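Local coordinates for Lpg0393 helical bundle domain-containing protein (Legionella pneumophila subsp. pneumophila str. Philadelphia 1, PDB 4R0G) that acts as a guanine-nucleotide exchange factor for the small GTPases Rab5, Rab21 and Rab22, probably through its VPS9-like domain, at residues Gly15-Phe20 against Ser159-Gln164; Lys25-Tyr30 against Ser45-Glu50; Leu67-Glu72 against Thr148-Ala153. One frame throughout, in Å; residues are numbered along the deposited sequence.

Interaction 1: residues Gly15-Phe20 against Ser159-Gln164; sequences GKYLLF and SKAFDQ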
loop_
_atom_site.group_PDB
_atom_site.type_symbol
_atom_site.label_atom_id
_atom_site.label_comp_id
_atom_site.label_asym_id
_atom_site.label_seq_id
_atom_site.Cartn_x
_atom_site.Cartn_y
_atom_site.Cartn_z
ATOM N N GLY A 15 23.077 -2.432 4.392
ATOM C CA GLY A 15 21.757 -1.966 4.764
ATOM C C GLY A 15 21.151 -0.993 3.767
ATOM O O GLY A 15 20.118 -0.388 4.047
ATOM N N LYS A 16 21.751 -0.853 2.586
ATOM C CA LYS A 16 21.204 0.127 1.661
ATOM C C LYS A 16 20.170 -0.605 0.787
ATOM O O LYS A 16 20.457 -1.112 -0.313
ATOM C CB LYS A 16 22.353 0.698 0.814
ATOM N N TYR A 17 18.927 -0.552 1.236
ATOM C CA TYR A 17 17.987 -1.522 0.728
ATOM C C TYR A 17 17.347 -1.150 -0.605
ATOM O O TYR A 17 17.283 -1.985 -1.511
ATOM C CB TYR A 17 16.938 -1.868 1.776
ATOM C CG TYR A 17 17.451 -2.594 3.001
ATOM C CD1 TYR A 17 18.095 -3.818 2.910
ATOM C CD2 TYR A 17 17.235 -2.077 4.263
ATOM C CE1 TYR A 17 18.536 -4.495 4.060
ATOM C CE2 TYR A 17 17.662 -2.741 5.404
ATOM C CZ TYR A 17 18.309 -3.946 5.296
ATOM O OH TYR A 17 18.718 -4.575 6.448
ATOM N N LEU A 18 16.887 0.097 -0.727
ATOM C CA LEU A 18 16.291 0.592 -1.982
ATOM C C LEU A 18 17.246 0.362 -3.114
ATOM O O LEU A 18 16.830 0.001 -4.219
ATOM C CB LEU A 18 15.932 2.072 -1.900
ATOM C CG LEU A 18 14.625 2.163 -1.152
ATOM C CD1 LEU A 18 14.308 3.572 -0.752
ATOM C CD2 LEU A 18 13.586 1.545 -2.066
ATOM N N LEU A 19 18.530 0.551 -2.826
ATOM C CA LEU A 19 19.559 0.254 -3.803
ATOM C C LEU A 19 19.667 -1.254 -4.037
ATOM O O LEU A 19 19.727 -1.703 -5.176
ATOM C CB LEU A 19 20.903 0.872 -3.383
ATOM C CG LEU A 19 22.069 0.505 -4.296
ATOM C CD1 LEU A 19 21.745 0.944 -5.741
ATOM C CD2 LEU A 19 23.407 1.076 -3.761
ATOM N N PHE A 20 19.676 -2.038 -2.967
ATOM C CA PHE A 20 19.798 -3.485 -3.137
ATOM C C PHE A 20 18.712 -4.058 -4.040
ATOM O O PHE A 20 18.990 -4.916 -4.873
ATOM C CB PHE A 20 19.786 -4.189 -1.809
ATOM C CG PHE A 20 19.393 -5.638 -1.902
ATOM C CD1 PHE A 20 20.268 -6.573 -2.445
ATOM C CD2 PHE A 20 18.162 -6.084 -1.419
ATOM C CE1 PHE A 20 19.929 -7.911 -2.540
ATOM C CE2 PHE A 20 17.832 -7.437 -1.502
ATOM C CZ PHE A 20 18.735 -8.347 -2.063
ATOM N N SER A 159 12.886 -0.894 12.258
ATOM C CA SER A 159 12.405 0.470 12.417
ATOM C C SER A 159 13.316 1.496 11.743
ATOM O O SER A 159 12.838 2.495 11.207
ATOM C CB SER A 159 12.271 0.809 13.888
ATOM O OG SER A 159 11.820 2.141 14.029
ATOM N N LYS A 160 14.619 1.248 11.750
ATOM C CA LYS A 160 15.547 2.141 11.078
ATOM C C LYS A 160 15.468 2.012 9.567
ATOM O O LYS A 160 15.531 3.012 8.865
ATOM C CB LYS A 160 16.995 1.951 11.579
ATOM C CG LYS A 160 17.191 2.494 12.985
ATOM C CD LYS A 160 18.573 2.222 13.622
ATOM C CE LYS A 160 18.471 2.489 15.150
ATOM N NZ LYS A 160 19.737 2.620 15.932
ATOM N N ALA A 161 15.334 0.789 9.064
ATOM C CA ALA A 161 15.254 0.592 7.621
ATOM C C ALA A 161 14.003 1.258 7.128
ATOM O O ALA A 161 13.999 1.932 6.097
ATOM C CB ALA A 161 15.216 -0.854 7.281
ATOM N N PHE A 162 12.947 1.080 7.905
ATOM C CA PHE A 162 11.663 1.613 7.558
ATOM C C PHE A 162 11.702 3.113 7.287
ATOM O O PHE A 162 11.316 3.580 6.197
ATOM C CB PHE A 162 10.682 1.348 8.680
ATOM C CG PHE A 162 9.327 1.939 8.426
ATOM C CD1 PHE A 162 8.605 1.593 7.286
ATOM C CD2 PHE A 162 8.770 2.857 9.310
ATOM C CE1 PHE A 162 7.337 2.150 7.045
ATOM C CE2 PHE A 162 7.499 3.414 9.067
ATOM C CZ PHE A 162 6.793 3.060 7.943
ATOM N N ASP A 163 12.161 3.866 8.280
ATOM C CA ASP A 163 12.120 5.315 8.172
ATOM C C ASP A 163 12.910 5.771 6.963
ATOM O O ASP A 163 12.513 6.741 6.301
ATOM C CB ASP A 163 12.587 6.005 9.465
ATOM C CG ASP A 163 11.580 5.829 10.626
ATOM O OD1 ASP A 163 10.353 6.051 10.444
ATOM O OD2 ASP A 163 12.024 5.457 11.736
ATOM N N GLN A 164 13.990 5.047 6.653
ATOM C CA GLN A 164 14.857 5.460 5.547
ATOM C C GLN A 164 14.470 4.922 4.159
ATOM O O GLN A 164 14.879 5.474 3.137
ATOM C CB GLN A 164 16.356 5.234 5.876
ATOM C CG GLN A 164 16.731 3.811 6.201
ATOM C CD GLN A 164 18.119 3.678 6.829
ATOM O OE1 GLN A 164 19.148 3.643 6.133
ATOM N NE2 GLN A 164 18.148 3.601 8.160
#
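Tyr17 presents the edge of its ring to the methyl group of Ala161, joining the short helix 17-20, which follows a Schellman motif, to the long helix 155-183. Ala161 CB lies near the ring plane, 3.6 Å from Tyr17 CE2 and 3.8 Å from Tyr17 CD2, so the methyl meets the rim between these carbons. The ring gets there with CG anti to the carbonyl carbon, beside the backbone N (chi1 -66°). A looser touch lies further along both helices, where Leu18 CD1 is 4.4 Å from the backbone Gln164 O. No hydrogen bond crosses, and the two segments bury only 123 Å² together.

The Schellman motif sets up the next shell. Gly15, with a phi of 98°, is its C-prime residue and ends helix 5-14 through Lys16 N to Ala11 O and Gly15 N to Leu12 O. The chain then restarts as a helix, with Lys16 at the N-cap. This tight turn brings Gly15 O over one face of the Tyr17 ring, 3.3 Å above its plane and offset toward the rim. Around the ring, Leu12, Ile66 and Leu67 add apolar packing, while Leu18 leans on Leu82. On the other segment, Asp163 OD1 forms a salt bridge with Lys243 NZ of the second subunit. The Gln164 side chain folds back along its own helix: its NE2 donates to Lys160 O at 2.8 Å, from above the carbonyl plane.

Interaction 2: residues Lys25-Tyr30 against Ser45-Glu50; sequences KFIAEY and SLLIFE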
loop_
_atom_site.group_PDB
_atom_site.type_symbol
_atom_site.label_atom_id
_atom_site.label_comp_id
_atom_site.label_asym_id
_atom_site.label_seq_id
_atom_site.Cartn_x
_atom_site.Cartn_y
_atom_site.Cartn_z
ATOM N N LYS A 25 16.948 -5.474 -11.771
ATOM C CA LYS A 25 16.944 -4.653 -12.981
ATOM C C LYS A 25 18.329 -4.677 -13.653
ATOM O O LYS A 25 18.440 -4.644 -14.878
ATOM C CB LYS A 25 16.486 -3.219 -12.652
ATOM C CG LYS A 25 16.324 -2.330 -13.861
ATOM C CD LYS A 25 16.425 -0.846 -13.512
ATOM C CE LYS A 25 16.393 0.006 -14.801
ATOM N NZ LYS A 25 16.013 1.441 -14.572
ATOM N N PHE A 26 19.382 -4.743 -12.844
ATOM C CA PHE A 26 20.747 -4.865 -13.357
ATOM C C PHE A 26 20.975 -6.239 -13.988
ATOM O O PHE A 26 21.501 -6.369 -15.098
ATOM C CB PHE A 26 21.760 -4.585 -12.220
ATOM C CG PHE A 26 23.115 -5.229 -12.406
ATOM C CD1 PHE A 26 24.079 -4.638 -13.218
ATOM C CD2 PHE A 26 23.433 -6.412 -11.740
ATOM C CE1 PHE A 26 25.323 -5.228 -13.379
ATOM C CE2 PHE A 26 24.683 -7.008 -11.894
ATOM C CZ PHE A 26 25.628 -6.412 -12.713
ATOM N N ILE A 27 20.553 -7.265 -13.265
ATOM C CA ILE A 27 20.649 -8.623 -13.760
ATOM C C ILE A 27 19.922 -8.735 -15.096
ATOM O O ILE A 27 20.323 -9.490 -15.956
ATOM C CB ILE A 27 20.120 -9.614 -12.713
ATOM C CG1 ILE A 27 21.100 -9.663 -11.545
ATOM C CG2 ILE A 27 19.942 -11.005 -13.283
ATOM C CD1 ILE A 27 20.704 -10.627 -10.437
ATOM N N ALA A 28 18.884 -7.945 -15.307
ATOM C CA ALA A 28 18.136 -8.074 -16.546
ATOM C C ALA A 28 18.896 -7.443 -17.705
ATOM O O ALA A 28 18.733 -7.856 -18.850
ATOM C CB ALA A 28 16.759 -7.471 -16.404
ATOM N N GLU A 29 19.710 -6.432 -17.409
ATOM C CA GLU A 29 20.543 -5.809 -18.441
ATOM C C GLU A 29 21.854 -6.534 -18.713
ATOM O O GLU A 29 22.252 -6.705 -19.869
ATOM C CB GLU A 29 20.796 -4.336 -18.137
ATOM C CG GLU A 29 19.570 -3.497 -18.380
ATOM C CD GLU A 29 19.896 -2.031 -18.525
ATOM O OE1 GLU A 29 20.564 -1.490 -17.610
ATOM O OE2 GLU A 29 19.485 -1.433 -19.551
ATOM N N TYR A 30 22.521 -6.955 -17.644
ATOM C CA TYR A 30 23.776 -7.676 -17.763
ATOM C C TYR A 30 23.574 -8.901 -18.623
ATOM O O TYR A 30 24.484 -9.300 -19.343
ATOM C CB TYR A 30 24.291 -8.062 -16.377
ATOM C CG TYR A 30 25.645 -8.729 -16.342
ATOM C CD1 TYR A 30 26.807 -7.997 -16.543
ATOM C CD2 TYR A 30 25.768 -10.090 -16.058
ATOM C CE1 TYR A 30 28.073 -8.607 -16.492
ATOM C CE2 TYR A 30 27.022 -10.706 -15.997
ATOM C CZ TYR A 30 28.171 -9.956 -16.222
ATOM O OH TYR A 30 29.409 -10.554 -16.172
ATOM N N SER A 45 16.297 -17.890 -11.872
ATOM C CA SER A 45 17.445 -18.729 -12.170
ATOM C C SER A 45 18.717 -17.917 -12.133
ATOM O O SER A 45 19.640 -18.258 -11.396
ATOM C CB SER A 45 17.276 -19.408 -13.520
ATOM O OG SER A 45 16.201 -20.324 -13.453
ATOM N N LEU A 46 18.752 -16.827 -12.892
ATOM C CA LEU A 46 19.914 -15.936 -12.869
ATOM C C LEU A 46 20.277 -15.432 -11.445
ATOM O O LEU A 46 21.444 -15.548 -10.997
ATOM C CB LEU A 46 19.738 -14.789 -13.871
ATOM C CG LEU A 46 19.370 -15.175 -15.317
ATOM C CD1 LEU A 46 18.880 -13.974 -16.092
ATOM C CD2 LEU A 46 20.544 -15.775 -16.058
ATOM N N LEU A 47 19.279 -14.902 -10.732
ATOM C CA LEU A 47 19.447 -14.536 -9.321
ATOM C C LEU A 47 20.067 -15.653 -8.476
ATOM O O LEU A 47 20.915 -15.375 -7.650
ATOM C CB LEU A 47 18.124 -14.162 -8.695
ATOM C CG LEU A 47 17.811 -12.695 -8.518
ATOM C CD1 LEU A 47 17.473 -12.094 -9.841
ATOM C CD2 LEU A 47 16.610 -12.580 -7.596
ATOM N N ILE A 48 19.654 -16.906 -8.657
ATOM C CA ILE A 48 20.242 -17.979 -7.845
ATOM C C ILE A 48 21.717 -18.178 -8.198
ATOM O O ILE A 48 22.590 -18.238 -7.325
ATOM C CB ILE A 48 19.527 -19.328 -8.008
ATOM C CG1 ILE A 48 18.157 -19.283 -7.336
ATOM C CG2 ILE A 48 20.375 -20.437 -7.367
ATOM C CD1 ILE A 48 17.201 -20.240 -7.936
ATOM N N PHE A 49 21.987 -18.290 -9.488
ATOM C CA PHE A 49 23.343 -18.417 -9.962
ATOM C C PHE A 49 24.164 -17.288 -9.404
ATOM O O PHE A 49 25.167 -17.493 -8.729
ATOM C CB PHE A 49 23.361 -18.304 -11.476
ATOM C CG PHE A 49 24.721 -18.340 -12.051
ATOM C CD1 PHE A 49 25.467 -19.510 -12.012
ATOM C CD2 PHE A 49 25.270 -17.208 -12.620
ATOM C CE1 PHE A 49 26.737 -19.559 -12.541
ATOM C CE2 PHE A 49 26.553 -17.241 -13.151
ATOM C CZ PHE A 49 27.282 -18.425 -13.116
ATOM N N GLU A 50 23.703 -16.079 -9.661
ATOM C CA GLU A 50 24.477 -14.906 -9.312
ATOM C C GLU A 50 24.767 -14.772 -7.798
ATOM O O GLU A 50 25.865 -14.444 -7.363
ATOM C CB GLU A 50 23.776 -13.683 -9.873
ATOM C CG GLU A 50 24.728 -12.605 -10.207
ATOM C CD GLU A 50 25.562 -12.886 -11.434
ATOM O OE1 GLU A 50 24.988 -13.247 -12.477
ATOM O OE2 GLU A 50 26.800 -12.731 -11.360
#
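Beside the point where Ile27 meets Leu46 and Leu47, the flat groups pack mostly against their own surroundings. One face of the Phe26 ring takes Tyr30 CB, 4.2 Å above the ring plane of Phe26 and offset toward its rim, and the same ring meets that of Tyr8 with the planes at about 45°. Phe49 is turned to helix 116-126, where it packs on Val119, Leu122 and Met123. The carboxylate of Glu50 is engaged outside the two segments, its OE1 hydrogen-bonded to Tyr31 OH.

The contact itself is aliphatic, and Ile27 carries it with both of its branches. Ile27 CG2, which stands anti to the backbone N, rests 3.8 Å from Leu46 CB, the two side chains sliding past each other in opposite directions. The longer branch is fully extended (chi2 -179°), which carries Ile27 CD1 to within 3.6 Å of Leu47 CD1; these two side chains cross at about a right angle. Further along helix 40-53, Glu50 CB comes within 4.4 Å of Ile27 CD1, so the carboxylate residue contributes its hydrocarbon part to the contact. Leu47 also reaches Ile89 and Ala92 of helix 80-101, linking the contact to a third helix.

The backbones are closest at Ile27 and Leu46, whose CA atoms are 7.4 Å apart. With the axes of segments 25-30 and 45-50 10.6 Å apart at nearest approach and directed 96° from each other, this is near-perpendicular helix packing within the all-helical VPS9-like region.

Interaction 3: residues Leu67-Glu72 against Thr148-Ala153; sequences LYAVHE and TWVKEA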
loop_
_atom_site.group_PDB
_atom_site.type_symbol
_atom_site.label_atom_id
_atom_site.label_comp_id
_atom_site.label_asym_id
_atom_site.label_seq_id
_atom_site.Cartn_x
_atom_site.Cartn_y
_atom_site.Cartn_z
ATOM N N LEU A 67 14.716 -6.606 5.683
ATOM C CA LEU A 67 14.039 -6.022 4.534
ATOM C C LEU A 67 12.597 -6.531 4.424
ATOM O O LEU A 67 11.661 -5.752 4.313
ATOM C CB LEU A 67 14.822 -6.325 3.256
ATOM C CG LEU A 67 14.804 -5.288 2.111
ATOM C CD1 LEU A 67 14.929 -5.969 0.755
ATOM C CD2 LEU A 67 13.578 -4.396 2.116
ATOM N N TYR A 68 12.424 -7.840 4.498
ATOM C CA TYR A 68 11.105 -8.451 4.410
ATOM C C TYR A 68 10.177 -7.991 5.519
ATOM O O TYR A 68 9.027 -7.621 5.273
ATOM C CB TYR A 68 11.231 -9.962 4.518
ATOM C CG TYR A 68 10.166 -10.663 3.744
ATOM C CD1 TYR A 68 10.380 -11.013 2.424
ATOM C CD2 TYR A 68 8.928 -10.960 4.319
ATOM C CE1 TYR A 68 9.396 -11.661 1.692
ATOM C CE2 TYR A 68 7.929 -11.598 3.589
ATOM C CZ TYR A 68 8.175 -11.950 2.280
ATOM O OH TYR A 68 7.223 -12.590 1.532
ATOM N N ALA A 69 10.667 -8.057 6.750
ATOM C CA ALA A 69 9.888 -7.615 7.898
ATOM C C ALA A 69 9.332 -6.223 7.615
ATOM O O ALA A 69 8.188 -5.911 7.943
ATOM C CB ALA A 69 10.759 -7.588 9.141
ATOM N N VAL A 70 10.157 -5.392 6.985
ATOM C CA VAL A 70 9.722 -4.070 6.577
ATOM C C VAL A 70 8.607 -4.169 5.533
ATOM O O VAL A 70 7.622 -3.473 5.611
ATOM C CB VAL A 70 10.875 -3.237 6.017
ATOM C CG1 VAL A 70 10.339 -1.903 5.546
ATOM C CG2 VAL A 70 12.003 -3.057 7.065
ATOM N N HIS A 71 8.757 -5.060 4.566
ATOM C CA HIS A 71 7.782 -5.208 3.497
ATOM C C HIS A 71 6.421 -5.609 4.066
ATOM O O HIS A 71 5.380 -5.399 3.432
ATOM C CB HIS A 71 8.309 -6.226 2.484
ATOM C CG HIS A 71 7.438 -6.433 1.282
ATOM N ND1 HIS A 71 6.492 -7.435 1.215
ATOM C CD2 HIS A 71 7.410 -5.810 0.080
ATOM C CE1 HIS A 71 5.904 -7.407 0.031
ATOM N NE2 HIS A 71 6.440 -6.431 -0.680
ATOM N N GLU A 72 6.417 -6.169 5.276
ATOM C CA GLU A 72 5.156 -6.574 5.901
ATOM C C GLU A 72 4.550 -5.567 6.863
ATOM O O GLU A 72 3.506 -5.854 7.462
ATOM C CB GLU A 72 5.261 -7.946 6.556
ATOM C CG GLU A 72 5.817 -9.026 5.626
ATOM C CD GLU A 72 5.086 -9.091 4.298
ATOM O OE1 GLU A 72 3.893 -9.467 4.276
ATOM O OE2 GLU A 72 5.700 -8.767 3.256
ATOM N N THR A 148 10.632 -17.516 10.394
ATOM C CA THR A 148 10.902 -17.398 11.828
ATOM C C THR A 148 11.891 -16.252 12.097
ATOM O O THR A 148 11.661 -15.402 12.962
ATOM C CB THR A 148 11.448 -18.711 12.406
ATOM O OG1 THR A 148 12.700 -18.992 11.781
ATOM C CG2 THR A 148 10.479 -19.868 12.145
ATOM N N TRP A 149 12.998 -16.236 11.364
ATOM C CA TRP A 149 13.919 -15.107 11.433
ATOM C C TRP A 149 13.255 -13.757 11.113
ATOM O O TRP A 149 13.727 -12.702 11.548
ATOM C CB TRP A 149 15.119 -15.336 10.515
ATOM C CG TRP A 149 15.961 -16.456 10.990
ATOM C CD1 TRP A 149 15.928 -17.019 12.226
ATOM C CD2 TRP A 149 16.973 -17.159 10.247
ATOM N NE1 TRP A 149 16.856 -18.030 12.308
ATOM C CE2 TRP A 149 17.511 -18.139 11.108
ATOM C CE3 TRP A 149 17.474 -17.053 8.941
ATOM C CZ2 TRP A 149 18.515 -19.019 10.702
ATOM C CZ3 TRP A 149 18.469 -17.924 8.543
ATOM C CH2 TRP A 149 18.976 -18.896 9.422
ATOM N N VAL A 150 12.169 -13.784 10.354
ATOM C CA VAL A 150 11.480 -12.548 10.044
ATOM C C VAL A 150 10.700 -12.071 11.261
ATOM O O VAL A 150 10.809 -10.906 11.649
ATOM C CB VAL A 150 10.619 -12.672 8.785
ATOM C CG1 VAL A 150 9.600 -11.540 8.700
ATOM C CG2 VAL A 150 11.524 -12.670 7.564
ATOM N N LYS A 151 9.957 -12.981 11.887
ATOM C CA LYS A 151 9.344 -12.708 13.188
ATOM C C LYS A 151 10.344 -12.227 14.248
ATOM O O LYS A 151 9.974 -11.452 15.120
ATOM C CB LYS A 151 8.562 -13.924 13.693
ATOM C CG LYS A 151 7.312 -14.207 12.863
ATOM C CD LYS A 151 6.268 -15.034 13.621
ATOM C CE LYS A 151 4.938 -15.074 12.857
ATOM N NZ LYS A 151 3.899 -15.898 13.540
ATOM N N GLU A 152 11.597 -12.670 14.166
ATOM C CA GLU A 152 12.604 -12.319 15.165
ATOM C C GLU A 152 13.466 -11.124 14.835
ATOM O O GLU A 152 14.357 -10.812 15.618
ATOM C CB GLU A 152 13.562 -13.482 15.405
ATOM C CG GLU A 152 12.915 -14.734 15.893
ATOM C CD GLU A 152 13.865 -15.908 15.810
ATOM O OE1 GLU A 152 15.099 -15.657 15.683
ATOM O OE2 GLU A 152 13.376 -17.067 15.849
ATOM N N ALA A 153 13.254 -10.495 13.679
ATOM C CA ALA A 153 14.116 -9.392 13.226
ATOM C C ALA A 153 14.218 -8.270 14.264
ATOM O O ALA A 153 13.217 -7.887 14.859
ATOM C CB ALA A 153 13.618 -8.831 11.906
#
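Apolar contacts between Val150 and the pair Tyr68 and Ala69 join the C-terminal ends of helix 58-71 and helix 132-151. Val150 divides its methyls between the two: CG2 lies 4.1 Å from Tyr68 CB, while CG1, anti to the backbone N (chi1 163°), lies 4.0 Å from Ala69 CA. Where the second helix has given way to loop, Ala153 CB adds a methyl-to-methyl contact, 4.2 Å from Ala69 CB. The backbones come close here, with the CA atoms of Ala69 and Val150 5.6 Å apart, as the small side chain of Ala69 permits.

Polar interactions run within the first segment and outward from both, not across. His71 ND1 donates to Glu72 OE2 over 2.6 Å at 164°, with the oxygen 9° out of the imidazole plane. The other ring nitrogen, NE2, is hydrogen-bonded to Ser83 OG, so the imidazole is held at both nitrogens and its rotation is fixed.

A cation-pi interaction pairs Trp149 with Lys62 of helix 58-71.

Since neither a hydrogen bond nor a salt bridge spans the two segments, their direct attachment rests mainly on van der Waals contact, largely between aliphatic carbons.

How the interactions relate
Interaction 1 closes the longest loop, from helix 17-20 to helix 155-183, and interactions 2 and 3 are both nested inside it, one after the other along the chain. Interactions 1 and 3 are neighbours, their centres 13 Å apart. They touch directly: Leu67 packs on Tyr17 and Phe20, and Val70 on Ala161 and Phe162, so helix 58-71 lies against both halves of interaction 1. Interaction 2 is more distant, its centre 22 Å from that of interaction 1 and 24 Å from that of interaction 3, without contact to either. Interaction 2 thus joins two consecutive helices of the VPS9-like region, whereas interactions 1 and 3 join helices distant along the chain.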